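Local coordinates for DNA-binding protein reb1 (PDB 5EYB) that binds specific DNA sites, including the replication fork barrier of the rDNA spacer and sites upstream of many genes, and acts in terminating RNA polymerase I transcription, at residues Pro335-Leu340 with Lys347-Asp352; Asp296-Asn301 with Pro341-Thr346; Ala105-Glu110 with Ser143-Lys148. One frame throughout, in Å; residues are numbered along the deposited sequence.

Interaction 1. Residues Pro335-Leu340 with Lys347-Asp352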
loop_
_atom_site.group_PDB
_atom_site.type_symbol
_atom_site.label_atom_id
_atom_site.label_comp_id
_atom_site.label_asym_id
_atom_site.label_seq_id
_atom_site.Cartn_x
_atom_site.Cartn_y
_atom_site.Cartn_z
ATOM N N PRO A 335 -31.674 -6.753 21.488
ATOM C CA PRO A 335 -33.049 -6.427 21.093
ATOM C C PRO A 335 -33.466 -5.006 21.466
ATOM O O PRO A 335 -34.398 -4.466 20.872
ATOM C CB PRO A 335 -33.889 -7.452 21.866
ATOM C CG PRO A 335 -32.949 -8.563 22.170
ATOM C CD PRO A 335 -31.626 -7.907 22.400
ATOM N N SER A 336 -32.777 -4.413 22.434
ATOM C CA SER A 336 -33.113 -3.077 22.911
ATOM C C SER A 336 -32.963 -2.025 21.816
ATOM O O SER A 336 -33.693 -1.034 21.798
ATOM C CB SER A 336 -32.242 -2.708 24.113
ATOM O OG SER A 336 -32.363 -3.677 25.140
ATOM N N TYR A 337 -32.026 -2.248 20.898
ATOM C CA TYR A 337 -31.753 -1.280 19.838
ATOM C C TYR A 337 -32.804 -1.299 18.729
ATOM O O TYR A 337 -32.848 -0.400 17.891
ATOM C CB TYR A 337 -30.363 -1.516 19.249
ATOM C CG TYR A 337 -29.251 -1.047 20.156
ATOM C CD1 TYR A 337 -28.844 0.281 20.156
ATOM C CD2 TYR A 337 -28.617 -1.926 21.023
ATOM C CE1 TYR A 337 -27.832 0.720 20.991
ATOM C CE2 TYR A 337 -27.604 -1.497 21.861
ATOM C CZ TYR A 337 -27.216 -0.174 21.839
ATOM O OH TYR A 337 -26.210 0.259 22.669
ATOM N N ASP A 338 -33.652 -2.322 18.727
ATOM C CA ASP A 338 -34.754 -2.378 17.778
ATOM C C ASP A 338 -36.018 -1.812 18.409
ATOM O O ASP A 338 -36.980 -1.495 17.712
ATOM C CB ASP A 338 -34.994 -3.810 17.299
ATOM C CG ASP A 338 -33.925 -4.291 16.336
ATOM O OD1 ASP A 338 -32.809 -3.729 16.354
ATOM O OD2 ASP A 338 -34.198 -5.232 15.562
ATOM N N ASN A 339 -36.003 -1.680 19.730
ATOM C CA ASN A 339 -37.149 -1.158 20.467
ATOM C C ASN A 339 -37.064 0.345 20.709
ATOM O O ASN A 339 -38.068 1.055 20.633
ATOM C CB ASN A 339 -37.287 -1.874 21.812
ATOM C CG ASN A 339 -37.549 -3.355 21.661
ATOM O OD1 ASN A 339 -38.142 -3.797 20.676
ATOM N ND2 ASN A 339 -37.108 -4.135 22.642
ATOM N N LEU A 340 -35.861 0.824 21.002
ATOM C CA LEU A 340 -35.677 2.199 21.444
ATOM C C LEU A 340 -34.657 2.953 20.599
ATOM O O LEU A 340 -33.832 2.336 19.925
ATOM C CB LEU A 340 -35.250 2.209 22.914
ATOM C CG LEU A 340 -36.213 1.526 23.884
ATOM C CD1 LEU A 340 -35.567 1.342 25.248
ATOM C CD2 LEU A 340 -37.506 2.320 24.000
ATOM N N LYS A 347 -29.089 2.577 27.276
ATOM C CA LYS A 347 -29.400 2.494 28.702
ATOM C C LYS A 347 -30.157 1.206 29.013
ATOM O O LYS A 347 -29.943 0.589 30.054
ATOM C CB LYS A 347 -30.215 3.708 29.155
ATOM N N SER A 348 -31.038 0.805 28.103
ATOM C CA SER A 348 -31.786 -0.436 28.263
ATOM C C SER A 348 -30.874 -1.644 28.111
ATOM O O SER A 348 -31.025 -2.640 28.819
ATOM C CB SER A 348 -32.927 -0.513 27.249
ATOM O OG SER A 348 -33.582 -1.769 27.318
ATOM N N ALA A 349 -29.930 -1.549 27.178
ATOM C CA ALA A 349 -28.990 -2.632 26.915
ATOM C C ALA A 349 -28.115 -2.899 28.130
ATOM O O ALA A 349 -27.835 -4.050 28.463
ATOM C CB ALA A 349 -28.129 -2.307 25.707
ATOM N N ILE A 350 -27.683 -1.824 28.785
ATOM C CA ILE A 350 -26.853 -1.932 29.978
ATOM C C ILE A 350 -27.627 -2.586 31.117
ATOM O O ILE A 350 -27.130 -3.501 31.773
ATOM C CB ILE A 350 -26.344 -0.555 30.439
ATOM C CG1 ILE A 350 -25.493 0.096 29.347
ATOM C CG2 ILE A 350 -25.540 -0.684 31.720
ATOM C CD1 ILE A 350 -25.138 1.537 29.630
ATOM N N ASP A 351 -28.849 -2.111 31.340
ATOM C CA ASP A 351 -29.697 -2.626 32.408
ATOM C C ASP A 351 -30.013 -4.108 32.223
ATOM O O ASP A 351 -30.019 -4.871 33.190
ATOM C CB ASP A 351 -30.996 -1.818 32.493
ATOM C CG ASP A 351 -30.771 -0.400 32.994
ATOM O OD1 ASP A 351 -29.631 0.099 32.890
ATOM O OD2 ASP A 351 -31.737 0.217 33.492
ATOM N N ASP A 352 -30.272 -4.517 30.983
ATOM C CA ASP A 352 -30.559 -5.921 30.694
ATOM C C ASP A 352 -29.313 -6.784 30.874
ATOM O O ASP A 352 -29.406 -7.957 31.235
ATOM C CB ASP A 352 -31.111 -6.087 29.274
ATOM C CG ASP A 352 -32.527 -5.558 29.131
ATOM O OD1 ASP A 352 -33.235 -5.455 30.154
ATOM O OD2 ASP A 352 -32.934 -5.250 27.991
#

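Interaction 2. Residues Asp296-Asn301 with Pro341-Thr346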
loop_
_atom_site.group_PDB
_atom_site.type_symbol
_atom_site.label_atom_id
_atom_site.label_comp_id
_atom_site.label_asym_id
_atom_site.label_seq_id
_atom_site.Cartn_x
_atom_site.Cartn_y
_atom_site.Cartn_z
ATOM N N ASP A 296 -22.125 7.238 28.556
ATOM C CA ASP A 296 -21.612 8.463 29.161
ATOM C C ASP A 296 -21.373 9.515 28.086
ATOM O O ASP A 296 -21.671 10.693 28.280
ATOM C CB ASP A 296 -20.315 8.203 29.936
ATOM C CG ASP A 296 -20.548 7.464 31.242
ATOM O OD1 ASP A 296 -21.693 7.467 31.741
ATOM O OD2 ASP A 296 -19.577 6.886 31.776
ATOM N N SER A 297 -20.835 9.085 26.950
ATOM C CA SER A 297 -20.575 9.996 25.843
ATOM C C SER A 297 -21.873 10.429 25.168
ATOM O O SER A 297 -21.945 11.506 24.579
ATOM C CB SER A 297 -19.644 9.350 24.818
ATOM O OG SER A 297 -19.399 10.231 23.736
ATOM N N LEU A 298 -22.898 9.589 25.256
ATOM C CA LEU A 298 -24.196 9.926 24.684
ATOM C C LEU A 298 -24.904 10.985 25.533
ATOM O O LEU A 298 -25.570 11.873 25.001
ATOM C CB LEU A 298 -25.067 8.673 24.544
ATOM C CG LEU A 298 -24.659 7.651 23.477
ATOM C CD1 LEU A 298 -25.560 6.427 23.521
ATOM C CD2 LEU A 298 -24.702 8.282 22.095
ATOM N N LEU A 299 -24.747 10.897 26.852
ATOM C CA LEU A 299 -25.387 11.844 27.763
ATOM C C LEU A 299 -24.589 13.132 27.942
ATOM O O LEU A 299 -25.073 14.217 27.617
ATOM C CB LEU A 299 -25.616 11.200 29.132
ATOM C CG LEU A 299 -26.824 10.276 29.263
ATOM C CD1 LEU A 299 -26.975 9.808 30.700
ATOM C CD2 LEU A 299 -28.087 10.977 28.791
ATOM N N ASN A 300 -23.376 13.006 28.472
ATOM C CA ASN A 300 -22.545 14.165 28.785
ATOM C C ASN A 300 -22.264 15.025 27.556
ATOM O O ASN A 300 -22.590 16.211 27.536
ATOM C CB ASN A 300 -21.234 13.714 29.431
ATOM C CG ASN A 300 -21.454 12.979 30.742
ATOM O OD1 ASN A 300 -22.451 13.201 31.432
ATOM N ND2 ASN A 300 -20.523 12.099 31.091
ATOM N N ASN A 301 -21.669 14.426 26.530
ATOM C CA ASN A 301 -21.511 15.109 25.251
ATOM C C ASN A 301 -22.849 15.204 24.530
ATOM O O ASN A 301 -23.871 14.745 25.042
ATOM C CB ASN A 301 -20.494 14.390 24.363
ATOM C CG ASN A 301 -19.073 14.537 24.864
ATOM O OD1 ASN A 301 -18.416 15.547 24.613
ATOM N ND2 ASN A 301 -18.587 13.525 25.572
ATOM N N PRO A 341 -34.717 4.296 20.624
ATOM C CA PRO A 341 -33.677 5.124 20.005
ATOM C C PRO A 341 -32.315 4.872 20.641
ATOM O O PRO A 341 -32.261 4.343 21.749
ATOM C CB PRO A 341 -34.153 6.554 20.274
ATOM C CG PRO A 341 -35.623 6.432 20.435
ATOM C CD PRO A 341 -35.850 5.110 21.103
ATOM N N LEU A 342 -31.245 5.258 19.951
ATOM C CA LEU A 342 -29.871 4.977 20.373
ATOM C C LEU A 342 -29.595 5.250 21.853
ATOM O O LEU A 342 -28.986 4.424 22.534
ATOM C CB LEU A 342 -28.892 5.788 19.516
ATOM C CG LEU A 342 -27.406 5.677 19.863
ATOM C CD1 LEU A 342 -26.931 4.234 19.784
ATOM C CD2 LEU A 342 -26.581 6.563 18.945
ATOM N N LEU A 343 -30.045 6.400 22.348
ATOM C CA LEU A 343 -29.798 6.777 23.736
ATOM C C LEU A 343 -30.445 5.799 24.711
ATOM O O LEU A 343 -29.759 5.150 25.499
ATOM C CB LEU A 343 -30.310 8.190 24.012
ATOM C CG LEU A 343 -30.043 8.698 25.431
ATOM C CD1 LEU A 343 -28.548 8.742 25.696
ATOM C CD2 LEU A 343 -30.675 10.064 25.657
ATOM N N GLU A 344 -31.769 5.701 24.648
ATOM C CA GLU A 344 -32.529 4.858 25.565
ATOM C C GLU A 344 -32.221 3.374 25.373
ATOM O O GLU A 344 -32.215 2.608 26.338
ATOM C CB GLU A 344 -34.033 5.103 25.395
ATOM C CG GLU A 344 -34.503 6.483 25.832
ATOM C CD GLU A 344 -34.218 7.560 24.801
ATOM O OE1 GLU A 344 -33.824 7.215 23.667
ATOM O OE2 GLU A 344 -34.389 8.753 25.129
ATOM N N ALA A 345 -31.968 2.971 24.132
ATOM C CA ALA A 345 -31.664 1.576 23.833
ATOM C C ALA A 345 -30.369 1.158 24.505
ATOM O O ALA A 345 -30.243 0.032 24.986
ATOM C CB ALA A 345 -31.576 1.352 22.334
ATOM N N THR A 346 -29.408 2.075 24.532
ATOM C CA THR A 346 -28.128 1.820 25.176
ATOM C C THR A 346 -28.315 1.674 26.681
ATOM O O THR A 346 -27.778 0.748 27.288
ATOM C CB THR A 346 -27.121 2.938 24.876
ATOM O OG1 THR A 346 -26.878 2.987 23.464
ATOM C CG2 THR A 346 -25.805 2.688 25.601
#

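Interaction 3. Residues Ala105-Glu110 with Ser143-Lys148. With nucleotides of chain B.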
loop_
_atom_site.group_PDB
_atom_site.type_symbol
_atom_site.label_atom_id
_atom_site.label_comp_id
_atom_site.label_asym_id
_atom_site.label_seq_id
_atom_site.Cartn_x
_atom_site.Cartn_y
_atom_site.Cartn_z
ATOM N N ALA A 105 19.282 -6.729 -13.641
ATOM C CA ALA A 105 20.600 -6.518 -14.227
ATOM C C ALA A 105 20.756 -7.345 -15.499
ATOM O O ALA A 105 21.299 -6.872 -16.499
ATOM C CB ALA A 105 21.688 -6.861 -13.225
ATOM N N ILE A 106 20.269 -8.581 -15.451
ATOM C CA ILE A 106 20.278 -9.465 -16.612
ATOM C C ILE A 106 19.408 -8.906 -17.732
ATOM O O ILE A 106 19.796 -8.926 -18.902
ATOM C CB ILE A 106 19.787 -10.882 -16.245
ATOM C CG1 ILE A 106 20.772 -11.561 -15.293
ATOM C CG2 ILE A 106 19.601 -11.731 -17.492
ATOM C CD1 ILE A 106 20.348 -12.949 -14.873
ATOM N N ILE A 107 18.231 -8.405 -17.369
ATOM C CA ILE A 107 17.324 -7.810 -18.341
ATOM C C ILE A 107 17.974 -6.598 -18.988
ATOM O O ILE A 107 18.012 -6.478 -20.213
ATOM C CB ILE A 107 15.990 -7.391 -17.700
ATOM C CG1 ILE A 107 15.249 -8.613 -17.158
ATOM C CG2 ILE A 107 15.121 -6.656 -18.714
ATOM C CD1 ILE A 107 13.967 -8.281 -16.434
ATOM N N SER A 108 18.499 -5.710 -18.150
ATOM C CA SER A 108 19.165 -4.502 -18.614
ATOM C C SER A 108 20.366 -4.823 -19.499
ATOM O O SER A 108 20.694 -4.061 -20.405
ATOM C CB SER A 108 19.604 -3.648 -17.423
ATOM O OG SER A 108 20.194 -2.433 -17.852
ATOM N N GLN A 109 21.019 -5.952 -19.239
ATOM C CA GLN A 109 22.141 -6.382 -20.066
ATOM C C GLN A 109 21.655 -6.923 -21.410
ATOM O O GLN A 109 22.247 -6.646 -22.451
ATOM C CB GLN A 109 22.974 -7.443 -19.341
ATOM N N GLU A 110 20.570 -7.690 -21.380
ATOM C CA GLU A 110 19.997 -8.252 -22.598
ATOM C C GLU A 110 19.419 -7.168 -23.502
ATOM O O GLU A 110 19.608 -7.201 -24.719
ATOM C CB GLU A 110 18.914 -9.276 -22.258
ATOM C CG GLU A 110 19.451 -10.581 -21.707
ATOM C CD GLU A 110 20.219 -11.375 -22.742
ATOM O OE1 GLU A 110 19.613 -11.776 -23.760
ATOM O OE2 GLU A 110 21.431 -11.596 -22.539
ATOM N N SER A 143 12.110 -14.658 -26.234
ATOM C CA SER A 143 12.421 -16.083 -26.150
ATOM C C SER A 143 13.761 -16.358 -25.472
ATOM O O SER A 143 13.870 -17.252 -24.633
ATOM C CB SER A 143 12.418 -16.707 -27.546
ATOM O OG SER A 143 12.745 -18.083 -27.483
ATOM N N ASN A 144 14.775 -15.585 -25.840
ATOM C CA ASN A 144 16.103 -15.752 -25.267
ATOM C C ASN A 144 16.168 -15.248 -23.835
ATOM O O ASN A 144 16.835 -15.841 -22.986
ATOM C CB ASN A 144 17.147 -15.038 -26.125
ATOM C CG ASN A 144 17.641 -15.897 -27.271
ATOM O OD1 ASN A 144 18.738 -16.453 -27.215
ATOM N ND2 ASN A 144 16.825 -16.024 -28.312
ATOM N N LEU A 145 15.465 -14.154 -23.574
ATOM C CA LEU A 145 15.401 -13.588 -22.236
ATOM C C LEU A 145 14.774 -14.572 -21.254
ATOM O O LEU A 145 15.212 -14.674 -20.111
ATOM C CB LEU A 145 14.610 -12.281 -22.247
ATOM C CG LEU A 145 14.554 -11.516 -20.925
ATOM C CD1 LEU A 145 15.955 -11.215 -20.425
ATOM C CD2 LEU A 145 13.756 -10.235 -21.088
ATOM N N TYR A 146 13.753 -15.295 -21.703
ATOM C CA TYR A 146 13.078 -16.267 -20.849
ATOM C C TYR A 146 14.027 -17.381 -20.427
ATOM O O TYR A 146 13.935 -17.899 -19.315
ATOM C CB TYR A 146 11.863 -16.873 -21.557
ATOM C CG TYR A 146 10.810 -15.873 -21.976
ATOM C CD1 TYR A 146 10.614 -14.692 -21.269
ATOM C CD2 TYR A 146 10.011 -16.112 -23.087
ATOM C CE1 TYR A 146 9.651 -13.782 -21.658
ATOM C CE2 TYR A 146 9.050 -15.209 -23.482
ATOM C CZ TYR A 146 8.873 -14.045 -22.767
ATOM O OH TYR A 146 7.912 -13.145 -23.165
ATOM N N LYS A 147 14.937 -17.752 -21.322
ATOM C CA LYS A 147 15.859 -18.849 -21.054
ATOM C C LYS A 147 16.879 -18.465 -19.985
ATOM O O LYS A 147 17.334 -19.312 -19.218
ATOM C CB LYS A 147 16.576 -19.279 -22.337
ATOM N N LYS A 148 17.225 -17.184 -19.931
ATOM C CA LYS A 148 18.217 -16.708 -18.973
ATOM C C LYS A 148 17.581 -16.384 -17.620
ATOM O O LYS A 148 18.274 -16.038 -16.661
ATOM C CB LYS A 148 18.947 -15.485 -19.529
ATOM C CG LYS A 148 19.660 -15.753 -20.846
ATOM C CD LYS A 148 20.571 -14.603 -21.238
ATOM C CE LYS A 148 21.226 -14.863 -22.586
ATOM N NZ LYS A 148 20.221 -14.974 -23.681
ATOM P P DG B 7 5.824 -14.201 -25.767
ATOM O OP1 DG B 7 7.259 -13.901 -25.953
ATOM O OP2 DG B 7 5.291 -14.379 -24.399
ATOM O "O5'" DG B 7 4.965 -13.051 -26.471
ATOM C "C5'" DG B 7 4.986 -12.923 -27.888
ATOM C "C4'" DG B 7 3.698 -12.300 -28.389
ATOM O "O4'" DG B 7 2.602 -13.215 -28.147
ATOM C "C3'" DG B 7 3.319 -10.973 -27.723
ATOM O "O3'" DG B 7 2.959 -10.015 -28.702
ATOM C "C2'" DG B 7 2.135 -11.329 -26.831
ATOM C "C1'" DG B 7 1.532 -12.535 -27.540
ATOM N N9 DG B 7 0.879 -13.449 -26.613
ATOM C C8 DG B 7 1.491 -14.290 -25.714
ATOM N N7 DG B 7 0.651 -14.977 -24.993
ATOM C C5 DG B 7 -0.598 -14.557 -25.432
ATOM C C6 DG B 7 -1.891 -14.954 -25.019
ATOM O O6 DG B 7 -2.198 -15.781 -24.148
ATOM N N1 DG B 7 -2.888 -14.282 -25.726
ATOM C C2 DG B 7 -2.661 -13.348 -26.708
ATOM N N2 DG B 7 -3.750 -12.808 -27.277
ATOM N N3 DG B 7 -1.453 -12.969 -27.107
ATOM C C4 DG B 7 -0.473 -13.614 -26.428
#

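Interaction 1. Residues Pro335-Leu340 with Lys347-Asp352
Ser-336 and Ser-348 meet hydroxyl to hydroxyl where a single, weakly bonded helical turn, 336-339, folds back against helix 342-356. Their OG atoms lie 3.1 Å apart and form a hydrogen bond in which either could donate. Ser-348 turns its hydroxyl toward the short turn because chi1 is 175°, which sets OG opposite the backbone N. The tight part of the contact lies here and at the neighbouring Ala-349, where small side chains let the two backbones come close: the CA atoms of Ser-336 and Ala-349 are 5.8 Å apart. Small residues suit such close backbones, and serine also supplies a polar atom that can be paired inside the interface.

Beside the serines, Ala-349 offers its methyl to the Tyr-337 ring, which it meets obliquely, CB lying 4.0 Å from CE2. Tyrosine suits the place because its ring packs against Leu-291 and Phe-327 of neighbouring helices while its OH is hydrogen-bonded to Thr-346.

The other side is looser and more open to solvent. Leu-340 brings one methyl to the serine, CD1 being 3.8 Å from Ser-348 CB, and remains exposed. Asp-352, also exposed, reaches the margin with its carboxylate, OD2 lying 3.3 Å from Ser-336 OG.

The nearest atom of the contact is about 23 Å from the DNA. The arrangement is that of a short helix joined by a tight turn to the next helix and packed back against it, within the helical C-terminal part of the protein.

Interaction 2. Residues Asp296-Asn301 with Pro341-Thr346
Leu-298 is the bump of this contact, pushed from the last turn of helix 284-299 into a hollow lined by Leu-342, Leu-343 and Thr-346, all on the first turns of helix 342-356. Each part of the leucine has its own wall. CB rests on Leu-343 CD1 at 3.7 Å, CD2 meets CD2 of Leu-342 at 4.1 Å with the two side chains crossing at about a right angle, and CD1 runs tip to tip into Thr-346, 3.7 Å from its OG1. A branched, flexible aliphatic chain suits a hollow with walls on several sides.

The fit also works the other way. Leu-343 sends CD1 into the notch between Leu-298 and Leu-299, whose CD2 lies 3.8 Å away. Its chi1 of -178° places CG anti to the backbone N and swings the isobutyl group over toward the other helix. Leu-299 crosses it at about a right angle on the exposed margin.

At the floor, the polar Thr-346 is made compatible with its leucine neighbours. Its OG1 donates to the backbone O of Leu-342 at 2.7 Å, tilted 21° from the carbonyl plane. Leu-342 O also takes the Thr-346 amide, while Thr-346 OG1 is hydrogen-bonded to Tyr-337 OH as well. An alanine here would take away that hydroxyl, which would probably leave the Tyr-337 OH without its mate and open a small gap at the tip of Leu-298.

Tyr-295 and Ile-305 continue the apolar surface around the leucines. This is the apolar, leucine-rich packing of two helices in a helical C-terminal region, joining the end of helix 284-299 to the first turns of helix 342-356.

Interaction 3. Residues Ala105-Glu110 with Ser143-Lys148
Glu-110 and Lys-148 form the polar half of the first shell, a salt bridge with OE1 and NZ 3.3 Å apart in which the lysine's hydrogen bond is weak. The carboxylate does more than meet the ammonium end: it lies against the lysine chain, with OE2 3.3 Å from CE. A bend at the end of the lysine, chi4 62°, turns NZ back toward OE1. Length and charge both suit the residue to this place, since its methylenes pack while its amine pairs.

Leu-145 carries the apolar half. Its CD1 touches CG of Glu-110 at 3.8 Å, the two side chains sliding past each other in opposite directions, and it approaches CG1 of Ile-107 at 4.2 Å. Having CG anti to the backbone N (chi1 -175°) carries this leucine over toward helix 101-116. The aliphatic stem of Glu-110 packs on Leu-145 while its carboxylate stays with the lysine at the more open margin. Ile-106 adds a methyl there, its CG2 4.3 Å from Lys-148 CB.

Further out, other residues hold these groups in position. Ile-157 of helix 154-164 backs Leu-145, and His-160, Phe-99 and Leu-149 surround Ile-107. Tyr-146, next along helix 136-147, takes no part in the contact with helix 101-116 and packs on Ala-154 and Tyr-158. Its OH donates to phosphate oxygen OP1 of DG7 of chain B at 3.0 Å, the oxygen lying at the ring's edge near its plane.

Helix 136-147 thus packs on its neighbour through Leu-145 and reaches a DNA phosphate through Tyr-146, in keeping with the helix-turn-helix-related Myb-associated domain to which both segments belong.

How the interactions relate
Interaction 3 comes first along the chain and lies far from the others: its centre is about 68 Å from that of interaction 1 and about 66 Å from that of interaction 2, on the opposite side of the chain's centre. It joins helices 101-116 and 136-147 within a Myb-associated domain, the second of which also reaches a DNA phosphate. Interactions 1 and 2 have centres about 11 Å apart, share helix 342-356 and interleave in sequence, so that this helix is clasped by two earlier helices at once. Helices supply most of the three contacts, and the modelled chain has no strand. The elongated chain thus has distant, separately packed helical units, consistent with an extended DNA-binding architecture.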